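Long-range contacts in acyl-ACP thioesterase (Bacteroides thetaiotaomicron, PDB 2ESS), which probably hydrolyses the thioester bond of fatty acyl chains carried on acyl carrier protein, releasing free fatty acids: residues T10-A15 against K78-T83; R64-L69 against I199-M204; Q82-N87 against N96-D101. All blocks are in the same frame, centred on the assembly; numbering follows the deposited sequence.

All three interactions are antiparallel strand pairs of one continuous sheet. Interactions 1 and 3 share strand 78-88: interaction 1 adds the end strand 9-14 on one flank, interaction 3 adds 92-100 on the other, and they meet where S80 O lies 2.8 Å from I100 N. Interaction 2 lies nearer the centre of the chain, its centre about 18 Å from that of interaction 1 and about 14 Å from that of interaction 3, and joins strands of two sequence-family regions. Place and chemistry go together: interaction 1 is partly buried, its helix-facing side aromatic and its other side mainly polar, whereas the other two are buried, interaction 2 with a salt-bridge network and interaction 3 with a tryptophan-asparagine pairing and a bound water.

Interaction 1 of 3, residues T10-A15 against K78-T83; sequences TYQFVA and KFSVQT
K78 faces V14 in a non-hydrogen-bonded antiparallel pair whose CA atoms are 4.3 Å apart, and its CG runs out beside V14 CG2 on the sheet face that also carries T10, Q12, S80 and Q82. F79 and F13 exchange two backbone hydrogen bonds; the one from F79 N to F13 O measures 3.0 Å and reaches the oxygen from above its carbonyl plane. The F79 ring, with CG lodged between the backbone N and the carbonyl carbon (chi1 70°), swings back over the first strand. There F13 CB sits over one face of it, 3.7 Å from the ring centroid, a CH-pi contact, while A15 N lies at the ring edge. The F13 and F79 planes are inclined at 33°, an oblique pair. S80 CB is approached by the end of Q12, which a bend at chi2 (-62°) folds back until NE2 is 3.6 Å from S80 CB. V81 repeats the two-way backbone pairing with Y11; Y11 N gives its hydrogen to V81 O over 2.8 Å, in the carbonyl plane. V81 CG2 touches F13 CE2 at 3.7 Å. Q82 and T10 point the same way, side by side, with T10 OG1 3.4 Å from the aliphatic Q82 CG. T83 closes the series by setting CG2 in the plane of the Y11 ring, 3.8 Å from CE2, while its hydroxyl is engaged by R95. The alternation implies a two-sided edge: Y11, F13 and V81 pack against helix 28-45, whereas the opposite face is mainly polar and largely solvent-facing on the outer strand.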
loop_
_atom_site.group_PDB
_atom_site.type_symbol
_atom_site.label_atom_id
_atom_site.label_comp_id
_atom_site.label_asym_id
_atom_site.label_seq_id
_atom_site.Cartn_x
_atom_site.Cartn_y
_atom_site.Cartn_z
ATOM N N THR A 10 18.883 8.266 7.166
ATOM C CA THR A 10 18.326 8.841 5.927
ATOM C C THR A 10 17.995 7.755 4.909
ATOM O O THR A 10 18.826 6.930 4.595
ATOM C CB THR A 10 19.335 9.841 5.247
ATOM O OG1 THR A 10 19.826 10.779 6.219
ATOM C CG2 THR A 10 18.671 10.577 4.047
ATOM N N TYR A 11 16.778 7.770 4.382
ATOM C CA TYR A 11 16.261 6.689 3.554
ATOM C C TYR A 11 15.669 7.279 2.297
ATOM O O TYR A 11 14.992 8.288 2.366
ATOM C CB TYR A 11 15.235 5.866 4.348
ATOM C CG TYR A 11 15.835 5.408 5.660
ATOM C CD1 TYR A 11 16.743 4.362 5.717
ATOM C CD2 TYR A 11 15.577 6.102 6.836
ATOM C CE1 TYR A 11 17.327 3.999 6.919
ATOM C CE2 TYR A 11 16.163 5.735 8.047
ATOM C CZ TYR A 11 17.025 4.689 8.089
ATOM O OH TYR A 11 17.586 4.368 9.311
ATOM N N GLN A 12 15.988 6.663 1.165
ATOM C CA GLN A 12 15.605 7.131 -0.166
ATOM C C GLN A 12 14.411 6.384 -0.745
ATOM O O GLN A 12 14.318 5.157 -0.678
ATOM C CB GLN A 12 16.770 6.953 -1.153
ATOM C CG GLN A 12 18.053 7.650 -0.776
ATOM C CD GLN A 12 17.867 9.137 -0.701
ATOM O OE1 GLN A 12 17.158 9.723 -1.526
ATOM N NE2 GLN A 12 18.471 9.761 0.311
ATOM N N PHE A 13 13.491 7.136 -1.329
ATOM C CA PHE A 13 12.293 6.573 -1.946
ATOM C C PHE A 13 11.971 7.211 -3.295
ATOM O O PHE A 13 12.500 8.254 -3.646
ATOM C CB PHE A 13 11.112 6.762 -1.017
ATOM C CG PHE A 13 11.309 6.165 0.317
ATOM C CD1 PHE A 13 11.219 4.793 0.476
ATOM C CD2 PHE A 13 11.637 6.951 1.412
ATOM C CE1 PHE A 13 11.430 4.215 1.723
ATOM C CE2 PHE A 13 11.830 6.378 2.672
ATOM C CZ PHE A 13 11.728 5.018 2.827
ATOM N N VAL A 14 11.095 6.556 -4.036
ATOM C CA VAL A 14 10.467 7.147 -5.221
ATOM C C VAL A 14 8.955 7.023 -5.046
ATOM O O VAL A 14 8.477 5.954 -4.641
ATOM C CB VAL A 14 10.890 6.404 -6.498
ATOM C CG1 VAL A 14 10.212 7.018 -7.728
ATOM C CG2 VAL A 14 12.402 6.429 -6.655
ATOM N N ALA A 15 8.195 8.079 -5.365
ATOM C CA ALA A 15 6.724 8.036 -5.307
ATOM C C ALA A 15 6.116 7.177 -6.462
ATOM O O ALA A 15 6.059 7.594 -7.613
ATOM C CB ALA A 15 6.154 9.451 -5.333
ATOM N N LYS A 78 11.822 11.337 -6.710
ATOM C CA LYS A 78 12.579 10.895 -5.576
ATOM C C LYS A 78 12.237 11.776 -4.398
ATOM O O LYS A 78 11.927 12.961 -4.549
ATOM C CB LYS A 78 14.069 11.013 -5.850
ATOM C CG LYS A 78 14.593 10.023 -6.889
ATOM C CD LYS A 78 16.071 10.313 -7.185
ATOM C CE LYS A 78 16.566 9.539 -8.387
ATOM N NZ LYS A 78 17.817 10.154 -8.908
ATOM N N PHE A 79 12.315 11.173 -3.232
ATOM C CA PHE A 79 12.222 11.861 -1.979
ATOM C C PHE A 79 12.968 11.079 -0.922
ATOM O O PHE A 79 13.383 9.950 -1.140
ATOM C CB PHE A 79 10.757 12.163 -1.589
ATOM C CG PHE A 79 9.929 10.959 -1.198
ATOM C CD1 PHE A 79 9.307 10.184 -2.175
ATOM C CD2 PHE A 79 9.709 10.642 0.150
ATOM C CE1 PHE A 79 8.516 9.090 -1.853
ATOM C CE2 PHE A 79 8.893 9.552 0.487
ATOM C CZ PHE A 79 8.296 8.783 -0.508
ATOM N N SER A 80 13.183 11.697 0.221
ATOM C CA SER A 80 13.832 10.972 1.306
ATOM C C SER A 80 13.244 11.334 2.657
ATOM O O SER A 80 12.567 12.372 2.811
ATOM C CB SER A 80 15.352 11.194 1.257
ATOM O OG SER A 80 15.620 12.542 1.408
ATOM N N VAL A 81 13.491 10.439 3.602
ATOM C CA VAL A 81 13.052 10.594 4.967
ATOM C C VAL A 81 14.285 10.532 5.864
ATOM O O VAL A 81 15.139 9.631 5.734
ATOM C CB VAL A 81 12.061 9.488 5.333
ATOM C CG1 VAL A 81 11.686 9.546 6.835
ATOM C CG2 VAL A 81 10.840 9.530 4.420
ATOM N N GLN A 82 14.382 11.485 6.777
ATOM C CA GLN A 82 15.375 11.448 7.850
ATOM C C GLN A 82 14.606 11.217 9.145
ATOM O O GLN A 82 13.504 11.726 9.316
ATOM C CB GLN A 82 16.158 12.751 7.935
ATOM C CG GLN A 82 17.235 12.898 6.888
ATOM C CD GLN A 82 17.782 14.285 6.827
ATOM O OE1 GLN A 82 17.224 15.211 7.394
ATOM N NE2 GLN A 82 18.880 14.439 6.138
ATOM N N THR A 83 15.210 10.471 10.057
ATOM C CA THR A 83 14.601 10.190 11.342
ATOM C C THR A 83 15.674 10.072 12.421
ATOM O O THR A 83 16.826 9.700 12.157
ATOM C CB THR A 83 13.737 8.905 11.261
ATOM O OG1 THR A 83 13.044 8.754 12.493
ATOM C CG2 THR A 83 14.590 7.667 10.917
#

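Interaction 2 of 3, residues R64-L69 against I199-M204; sequences RLAIEL and IRRFEM
L65 with M204 and I67 with F202 form hydrogen-bonded antiparallel pairs, the two strands running at 174° to each other, and L69 N extends the ladder by donating to R200 O at 2.9 Å. Ionic side chains occupy one face of this pairing. E68, its CG anti to the backbone N (chi1 -164°) and the chain extended, reaches across so that OE2 accepts from R201 NH1 at 2.9 Å. The nitrogen meets E68 OE2 nearly end-on, and the oxygen lies close to the guanidinium plane, although carboxylate and guanidinium planes stand 75° apart. E68 OE1 meets R200 NH2 in a straight but weak bond of 3.4 Å. On its other edge R201 grips E203 side-on: NE, at 2.8 Å, and NH2, at 3.1 Å, both converge on OE2. A66 CB lies over a face of the R201 guanidinium, 3.4 Å from NH2, and NH2 has a further acceptor in E147 O. With two carboxylates and a carbonyl round its rim, the R201 group is fixed in rotation and probably stays charged. Beside the L65-M204 pair a water accepts from R64 NH1 and donates to M204 O. The reverse face is apolar: I67 CD1 approaches the F202 ring at its edge, 4.5 Å from CD2, and both residues touch M28 of helix 28-45, while F202 also meets helix 178-186. R200 and R201 together face I246, a classic beta bulge. The pairing joins the N-terminal and C-terminal family regions, both of the HotDog clan, into one sheet, consistent with the tandem hotdog architecture of acyl-ACP thioesterases.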
loop_
_atom_site.group_PDB
_atom_site.type_symbol
_atom_site.label_atom_id
_atom_site.label_comp_id
_atom_site.label_asym_id
_atom_site.label_seq_id
_atom_site.Cartn_x
_atom_site.Cartn_y
_atom_site.Cartn_z
ATOM N N ARG A 64 1.108 8.206 19.311
ATOM C CA ARG A 64 0.746 9.443 18.612
ATOM C C ARG A 64 1.648 9.663 17.378
ATOM O O ARG A 64 2.824 9.338 17.383
ATOM C CB ARG A 64 0.873 10.652 19.515
ATOM C CG ARG A 64 0.068 10.666 20.768
ATOM C CD ARG A 64 -0.029 12.109 21.372
ATOM N NE ARG A 64 -0.786 12.105 22.641
ATOM C CZ ARG A 64 -2.107 11.997 22.710
ATOM N NH1 ARG A 64 -2.856 11.932 21.603
ATOM N NH2 ARG A 64 -2.694 11.961 23.887
ATOM N N LEU A 65 1.068 10.237 16.337
ATOM C CA LEU A 65 1.783 10.610 15.107
ATOM C C LEU A 65 1.252 11.953 14.619
ATOM O O LEU A 65 0.032 12.092 14.480
ATOM C CB LEU A 65 1.576 9.545 14.041
ATOM C CG LEU A 65 2.226 9.730 12.678
ATOM C CD1 LEU A 65 3.795 9.841 12.779
ATOM C CD2 LEU A 65 1.789 8.633 11.757
ATOM N N ALA A 66 2.135 12.948 14.400
ATOM C CA ALA A 66 1.733 14.219 13.745
ATOM C C ALA A 66 2.671 14.425 12.567
ATOM O O ALA A 66 3.879 14.268 12.709
ATOM C CB ALA A 66 1.790 15.424 14.685
ATOM N N ILE A 67 2.068 14.764 11.431
ATOM C CA ILE A 67 2.728 15.042 10.149
ATOM C C ILE A 67 2.329 16.454 9.710
ATOM O O ILE A 67 1.149 16.827 9.723
ATOM C CB ILE A 67 2.317 14.029 9.055
ATOM C CG1 ILE A 67 2.597 12.588 9.496
ATOM C CG2 ILE A 67 3.048 14.295 7.683
ATOM C CD1 ILE A 67 1.913 11.513 8.598
ATOM N N GLU A 68 3.309 17.276 9.386
ATOM C CA GLU A 68 3.017 18.631 8.888
ATOM C C GLU A 68 3.825 18.876 7.620
ATOM O O GLU A 68 5.047 18.665 7.611
ATOM C CB GLU A 68 3.329 19.689 9.946
ATOM C CG GLU A 68 2.719 21.058 9.669
ATOM C CD GLU A 68 2.841 22.023 10.859
ATOM O OE1 GLU A 68 2.997 23.229 10.579
ATOM O OE2 GLU A 68 2.786 21.585 12.047
ATOM N N LEU A 69 3.133 19.299 6.561
ATOM C CA LEU A 69 3.704 19.357 5.200
ATOM C C LEU A 69 3.467 20.686 4.533
ATOM O O LEU A 69 2.386 21.235 4.654
ATOM C CB LEU A 69 3.077 18.274 4.314
ATOM C CG LEU A 69 3.228 16.811 4.740
ATOM C CD1 LEU A 69 2.197 15.982 4.019
ATOM C CD2 LEU A 69 4.640 16.308 4.492
ATOM N N ILE A 199 -4.038 18.749 2.647
ATOM C CA ILE A 199 -3.869 18.544 4.061
ATOM C C ILE A 199 -2.509 19.102 4.445
ATOM O O ILE A 199 -1.492 18.620 3.968
ATOM C CB ILE A 199 -3.920 17.057 4.442
ATOM C CG1 ILE A 199 -5.292 16.482 4.069
ATOM C CG2 ILE A 199 -3.683 16.898 5.979
ATOM C CD1 ILE A 199 -5.411 14.969 4.243
ATOM N N ARG A 200 -2.490 20.088 5.331
ATOM C CA ARG A 200 -1.237 20.631 5.842
ATOM C C ARG A 200 -0.797 20.028 7.159
ATOM O O ARG A 200 0.401 19.950 7.429
ATOM C CB ARG A 200 -1.268 22.146 5.899
ATOM C CG ARG A 200 -1.814 22.810 7.123
ATOM C CD ARG A 200 -1.129 24.185 7.297
ATOM N NE ARG A 200 0.298 24.025 7.636
ATOM C CZ ARG A 200 1.335 24.098 6.791
ATOM N NH1 ARG A 200 1.183 24.363 5.488
ATOM N NH2 ARG A 200 2.565 23.913 7.265
ATOM N N ARG A 201 -1.754 19.598 7.974
ATOM C CA ARG A 201 -1.410 18.889 9.208
ATOM C C ARG A 201 -2.359 17.749 9.444
ATOM O O ARG A 201 -3.559 17.884 9.242
ATOM C CB ARG A 201 -1.406 19.826 10.406
ATOM C CG ARG A 201 -0.906 19.098 11.685
ATOM C CD ARG A 201 -0.447 20.011 12.673
ATOM N NE ARG A 201 -0.230 19.312 13.939
ATOM C CZ ARG A 201 0.929 19.181 14.572
ATOM N NH1 ARG A 201 2.071 19.659 14.044
ATOM N NH2 ARG A 201 0.933 18.552 15.754
ATOM N N PHE A 202 -1.802 16.619 9.875
ATOM C CA PHE A 202 -2.540 15.407 10.095
ATOM C C PHE A 202 -2.014 14.724 11.359
ATOM O O PHE A 202 -0.804 14.492 11.506
ATOM C CB PHE A 202 -2.432 14.496 8.872
ATOM C CG PHE A 202 -3.157 13.194 9.035
ATOM C CD1 PHE A 202 -4.530 13.132 8.900
ATOM C CD2 PHE A 202 -2.456 12.041 9.356
ATOM C CE1 PHE A 202 -5.198 11.945 9.092
ATOM C CE2 PHE A 202 -3.102 10.884 9.535
ATOM C CZ PHE A 202 -4.486 10.828 9.395
ATOM N N GLU A 203 -2.918 14.423 12.282
ATOM C CA GLU A 203 -2.539 13.747 13.513
ATOM C C GLU A 203 -3.371 12.500 13.769
ATOM O O GLU A 203 -4.523 12.454 13.430
ATOM C CB GLU A 203 -2.702 14.679 14.697
ATOM C CG GLU A 203 -2.065 16.027 14.567
ATOM C CD GLU A 203 -2.371 16.957 15.740
ATOM O OE1 GLU A 203 -2.900 16.498 16.775
ATOM O OE2 GLU A 203 -2.107 18.171 15.596
HETATM N N MSE A 204 -2.740 11.487 14.320
HETATM C CA MSE A 204 -3.370 10.232 14.717
HETATM C C MSE A 204 -3.042 10.018 16.183
HETATM O O MSE A 204 -1.892 10.288 16.632
HETATM C CB MSE A 204 -2.767 9.069 13.964
HETATM C CG MSE A 204 -3.102 9.063 12.494
HETATM SE SE MSE A 204 -5.090 8.778 12.283
HETATM C CE MSE A 204 -5.513 7.183 13.416
HETATM O O HOH W 1 -2.116 12.118 18.780
#

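Interaction 3 of 3, residues Q82-N87 against N96-D101; sequences QTWVEN and NFAVID
In the beta hairpin of strands 78-88 and 92-100, W84 and N96 form a hydrogen-bonded antiparallel pair, with N96 N donating to W84 O at 2.9 Å. The return is shared: N96 O accepts from W84 N at 3.1 Å and from T83 OG1 at 3.0 Å, the two donors coming from opposite faces of its carbonyl plane. The indole is turned onto the partner strand by a CG set between the backbone N and the carbonyl carbon (chi1 63°). N96 CB then lies over one of its faces, 3.7 Å from W84 CE2, and the ring reaches on to A98, W84 CH2 lying 4.1 Å from A98 CB. Indole and N96 amide planes are nearly perpendicular, at 86°. A water in the plane of the indole ties their polar ends: it accepts from W84 NE1 and, at 2.8 Å, from N96 ND2, and sits beside E86 OE2. Further along, Q82 OE1 comes within 3.8 Å of I100 CD1. On the opposite face the T83 and F97 side chains run side by side, and OG1, also bonded to R95, is 3.2 Å from F97 CE2. E86 and N87 both face D94, a classic beta bulge. Beyond the hairpin, E86 forms a salt bridge with R111 of strand 106-118, F97 packs on L35 and A39 of helix 28-45, and T83 touches H42 of the same helix.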
loop_
_atom_site.group_PDB
_atom_site.type_symbol
_atom_site.label_atom_id
_atom_site.label_comp_id
_atom_site.label_asym_id
_atom_site.label_seq_id
_atom_site.Cartn_x
_atom_site.Cartn_y
_atom_site.Cartn_z
ATOM N N GLN A 82 14.382 11.485 6.777
ATOM C CA GLN A 82 15.375 11.448 7.850
ATOM C C GLN A 82 14.606 11.217 9.145
ATOM O O GLN A 82 13.504 11.726 9.316
ATOM C CB GLN A 82 16.158 12.751 7.935
ATOM C CG GLN A 82 17.235 12.898 6.888
ATOM C CD GLN A 82 17.782 14.285 6.827
ATOM O OE1 GLN A 82 17.224 15.211 7.394
ATOM N NE2 GLN A 82 18.880 14.439 6.138
ATOM N N THR A 83 15.210 10.471 10.057
ATOM C CA THR A 83 14.601 10.190 11.342
ATOM C C THR A 83 15.674 10.072 12.421
ATOM O O THR A 83 16.826 9.700 12.157
ATOM C CB THR A 83 13.737 8.905 11.261
ATOM O OG1 THR A 83 13.044 8.754 12.493
ATOM C CG2 THR A 83 14.590 7.667 10.917
ATOM N N TRP A 84 15.274 10.396 13.640
ATOM C CA TRP A 84 16.169 10.430 14.764
ATOM C C TRP A 84 15.323 10.424 16.032
ATOM O O TRP A 84 14.137 10.777 16.006
ATOM C CB TRP A 84 17.056 11.697 14.716
ATOM C CG TRP A 84 16.301 12.970 14.811
ATOM C CD1 TRP A 84 15.995 13.662 15.946
ATOM C CD2 TRP A 84 15.727 13.699 13.726
ATOM N NE1 TRP A 84 15.258 14.772 15.630
ATOM C CE2 TRP A 84 15.084 14.817 14.269
ATOM C CE3 TRP A 84 15.686 13.499 12.339
ATOM C CZ2 TRP A 84 14.433 15.751 13.483
ATOM C CZ3 TRP A 84 15.037 14.413 11.563
ATOM C CH2 TRP A 84 14.413 15.531 12.135
ATOM N N VAL A 85 15.949 10.005 17.117
ATOM C CA VAL A 85 15.381 10.037 18.449
ATOM C C VAL A 85 15.636 11.369 19.086
ATOM O O VAL A 85 16.775 11.774 19.230
ATOM C CB VAL A 85 15.979 8.912 19.345
ATOM C CG1 VAL A 85 15.432 8.970 20.790
ATOM C CG2 VAL A 85 15.683 7.551 18.735
ATOM N N GLU A 86 14.561 12.063 19.467
ATOM C CA GLU A 86 14.678 13.362 20.126
ATOM C C GLU A 86 14.777 13.237 21.634
ATOM O O GLU A 86 15.583 13.917 22.259
ATOM C CB GLU A 86 13.497 14.260 19.765
ATOM C CG GLU A 86 13.540 15.563 20.494
ATOM C CD GLU A 86 12.385 16.468 20.117
ATOM O OE1 GLU A 86 11.211 16.043 20.301
ATOM O OE2 GLU A 86 12.673 17.596 19.659
ATOM N N ASN A 87 13.942 12.385 22.219
ATOM C CA ASN A 87 13.949 12.158 23.677
ATOM C C ASN A 87 13.615 10.737 24.028
ATOM O O ASN A 87 12.805 10.113 23.373
ATOM C CB ASN A 87 12.877 13.015 24.382
ATOM C CG ASN A 87 13.304 14.467 24.574
ATOM O OD1 ASN A 87 12.609 15.379 24.129
ATOM N ND2 ASN A 87 14.444 14.682 25.255
ATOM N N ASN A 96 11.399 11.748 15.764
ATOM C CA ASN A 96 11.045 12.816 14.816
ATOM C C ASN A 96 11.540 12.484 13.450
ATOM O O ASN A 96 12.374 11.556 13.268
ATOM C CB ASN A 96 11.575 14.153 15.302
ATOM C CG ASN A 96 10.896 14.598 16.590
ATOM O OD1 ASN A 96 9.869 14.034 17.005
ATOM N ND2 ASN A 96 11.488 15.560 17.243
ATOM N N PHE A 97 10.971 13.189 12.488
ATOM C CA PHE A 97 11.206 12.940 11.056
ATOM C C PHE A 97 11.263 14.258 10.279
ATOM O O PHE A 97 10.626 15.261 10.654
ATOM C CB PHE A 97 10.088 12.110 10.412
ATOM C CG PHE A 97 9.802 10.831 11.085
ATOM C CD1 PHE A 97 8.894 10.781 12.128
ATOM C CD2 PHE A 97 10.404 9.650 10.648
ATOM C CE1 PHE A 97 8.604 9.573 12.740
ATOM C CE2 PHE A 97 10.127 8.463 11.252
ATOM C CZ PHE A 97 9.238 8.417 12.313
ATOM N N ALA A 98 12.046 14.244 9.204
ATOM C CA ALA A 98 12.011 15.301 8.192
ATOM C C ALA A 98 11.774 14.607 6.843
ATOM O O ALA A 98 12.223 13.483 6.601
ATOM C CB ALA A 98 13.308 16.097 8.188
ATOM N N VAL A 99 10.992 15.231 5.984
ATOM C CA VAL A 99 10.793 14.735 4.614
ATOM C C VAL A 99 11.451 15.712 3.656
ATOM O O VAL A 99 11.233 16.935 3.745
ATOM C CB VAL A 99 9.276 14.613 4.301
ATOM C CG1 VAL A 99 9.046 14.051 2.878
ATOM C CG2 VAL A 99 8.618 13.725 5.393
ATOM N N ILE A 100 12.239 15.173 2.722
ATOM C CA ILE A 100 13.079 15.977 1.857
ATOM C C ILE A 100 12.697 15.676 0.426
ATOM O O ILE A 100 12.591 14.514 0.039
ATOM C CB ILE A 100 14.590 15.718 2.085
ATOM C CG1 ILE A 100 14.994 16.080 3.520
ATOM C CG2 ILE A 100 15.422 16.580 1.176
ATOM C CD1 ILE A 100 14.751 15.017 4.499
ATOM N N ASP A 101 12.484 16.721 -0.347
ATOM C CA ASP A 101 11.998 16.556 -1.732
ATOM C C ASP A 101 13.153 16.254 -2.695
ATOM O O ASP A 101 14.291 16.151 -2.263
ATOM C CB ASP A 101 11.144 17.759 -2.165
ATOM C CG ASP A 101 11.960 18.976 -2.623
ATOM O OD1 ASP A 101 13.223 18.970 -2.624
ATOM O OD2 ASP A 101 11.288 19.961 -3.019
HETATM O O HOH W 2 13.639 17.230 16.859
#